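Local atomic coordinates of hypothetical protein (PDB entry 1YZV), a protein that is of unknown function but belongs to the isochorismatase superfamily and is possibly a ribonuclease. Residues A[182-186]-A[187-191]. Sequence-based numbering, arbitrary orientation.
Sequences KDASD and PVFKT
D186 and V188 meet at the mouth of a helix, where a carboxylate two residues back receives the backbone N-H that the first turn leaves without an intrahelical acceptor. From CB outward, the D186 side chain lies against the peptide that follows it. The place of CB beside P187 N is set by the chain itself; D186 CG, held anti to the backbone N (chi1 -174°), comes within 3.3 Å of P187 CD, and the two side chains cross at about a right angle. At the tip the two oxygens part company. D186 OD1 accepts from V188 N at 3.0 Å in a nearly straight capping bond (164°), met on the anti side of the carboxylate and somewhat out of its plane, with V188 CG2 close beside it; Y16 OH is its second partner. OD2 is hydrogen-bonded instead to H15 NE2, which together with Y16 probably limits how the carboxylate can turn.

The backbone O of D186 is an acceptor too: from F189 N, which approaches from above the carbonyl plane, and from a water that in turn accepts from K190 N. The loop that carries this cap links helix 173-181 to helix 189-197 at the surface of the isochorismatase α/β fold, built on a parallel six-stranded sheet. It contains a type I β turn from D183 to D186, closed by D186 N to D183 O and reinforced by an Asx turn in which D183 OD1 accepts from S185 N at 2.8 Å; S185 OG donates to the same oxygen from above the carboxylate plane. Thus shaped, the turn lays A184 on the F189 ring: A184 CA stands over one face, 3.9 Å from the F189 ring centroid in a CH-pi contact, while A184 CB reaches F189 CE2 at 4.0 Å. M178 and L181 of helix 173-181 also touch the phenyl side chain, as does F94 of the second subunit.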
loop_
_atom_site.group_PDB
_atom_site.type_symbol
_atom_site.label_atom_id
_atom_site.label_comp_id
_atom_site.label_asym_id
_atom_site.label_seq_id
_atom_site.Cartn_x
_atom_site.Cartn_y
_atom_site.Cartn_z
ATOM N N LYS A 182 -21.023 12.373 -10.930
ATOM C CA LYS A 182 -21.025 11.270 -11.919
ATOM C C LYS A 182 -21.107 11.579 -13.423
ATOM O O LYS A 182 -20.662 10.745 -14.229
ATOM C CB LYS A 182 -22.045 10.159 -11.560
ATOM C CG LYS A 182 -21.794 9.652 -10.113
ATOM C CD LYS A 182 -22.019 8.198 -9.881
ATOM C CE LYS A 182 -21.609 7.786 -8.409
ATOM N NZ LYS A 182 -20.126 7.895 -7.894
ATOM N N ASP A 183 -21.538 12.776 -13.795
ATOM C CA ASP A 183 -21.877 13.084 -15.163
ATOM C C ASP A 183 -21.922 14.624 -15.325
ATOM O O ASP A 183 -22.516 15.331 -14.505
ATOM C CB ASP A 183 -23.224 12.368 -15.477
ATOM C CG ASP A 183 -23.633 12.426 -16.939
ATOM O OD1 ASP A 183 -23.566 13.512 -17.562
ATOM O OD2 ASP A 183 -24.184 11.413 -17.419
ATOM N N ALA A 184 -21.266 15.151 -16.368
ATOM C CA ALA A 184 -21.271 16.580 -16.630
ATOM C C ALA A 184 -22.620 17.142 -16.988
ATOM O O ALA A 184 -22.780 18.371 -17.013
ATOM C CB ALA A 184 -20.248 16.940 -17.758
ATOM N N SER A 185 -23.564 16.287 -17.364
ATOM C CA SER A 185 -24.904 16.768 -17.648
ATOM C C SER A 185 -25.784 16.827 -16.409
ATOM O O SER A 185 -26.926 17.263 -16.488
ATOM C CB SER A 185 -25.572 15.933 -18.738
ATOM O OG SER A 185 -26.049 14.712 -18.223
ATOM N N ASP A 186 -25.266 16.416 -15.259
ATOM C CA ASP A 186 -25.988 16.592 -14.016
ATOM C C ASP A 186 -26.395 18.060 -13.794
ATOM O O ASP A 186 -25.622 18.976 -14.073
ATOM C CB ASP A 186 -25.180 16.087 -12.824
ATOM C CG ASP A 186 -25.986 16.125 -11.533
ATOM O OD1 ASP A 186 -26.070 17.208 -10.884
ATOM O OD2 ASP A 186 -26.492 15.071 -11.134
ATOM N N PRO A 187 -27.656 18.291 -13.375
ATOM C CA PRO A 187 -28.106 19.694 -13.188
ATOM C C PRO A 187 -27.175 20.612 -12.348
ATOM O O PRO A 187 -27.261 21.812 -12.516
ATOM C CB PRO A 187 -29.451 19.546 -12.459
ATOM C CG PRO A 187 -29.926 18.171 -12.786
ATOM C CD PRO A 187 -28.688 17.326 -12.974
ATOM N N VAL A 188 -26.446 20.097 -11.352
ATOM C CA VAL A 188 -25.567 20.967 -10.547
ATOM C C VAL A 188 -24.156 21.114 -11.104
ATOM O O VAL A 188 -23.368 21.885 -10.551
ATOM C CB VAL A 188 -25.477 20.573 -9.015
ATOM C CG1 VAL A 188 -26.827 20.499 -8.391
ATOM C CG2 VAL A 188 -24.800 19.268 -8.795
ATOM N N PHE A 189 -23.789 20.358 -12.143
ATOM C CA PHE A 189 -22.417 20.440 -12.633
ATOM C C PHE A 189 -21.951 21.867 -12.955
ATOM O O PHE A 189 -20.833 22.299 -12.569
ATOM C CB PHE A 189 -22.194 19.547 -13.852
ATOM C CG PHE A 189 -20.782 19.521 -14.292
ATOM C CD1 PHE A 189 -19.852 18.741 -13.630
ATOM C CD2 PHE A 189 -20.370 20.252 -15.401
ATOM C CE1 PHE A 189 -18.509 18.740 -14.037
ATOM C CE2 PHE A 189 -19.067 20.259 -15.773
ATOM C CZ PHE A 189 -18.139 19.466 -15.111
ATOM N N LYS A 190 -22.764 22.581 -13.708
ATOM C CA LYS A 190 -22.408 23.954 -14.087
ATOM C C LYS A 190 -22.188 24.837 -12.882
ATOM O O LYS A 190 -21.270 25.670 -12.861
ATOM C CB LYS A 190 -23.497 24.555 -14.981
ATOM C CG LYS A 190 -23.211 25.961 -15.443
ATOM C CD LYS A 190 -22.289 25.963 -16.674
ATOM C CE LYS A 190 -22.029 27.389 -17.211
ATOM N NZ LYS A 190 -21.293 27.268 -18.506
ATOM N N THR A 191 -22.952 24.589 -11.826
ATOM C CA THR A 191 -22.758 25.337 -10.596
ATOM C C THR A 191 -21.460 24.979 -9.853
ATOM O O THR A 191 -20.864 25.827 -9.249
ATOM C CB THR A 191 -23.961 25.143 -9.643
ATOM O OG1 THR A 191 -25.167 25.526 -10.316
ATOM C CG2 THR A 191 -23.803 25.992 -8.429
HETATM O O HOH W 1 -25.194 21.493 -15.073
#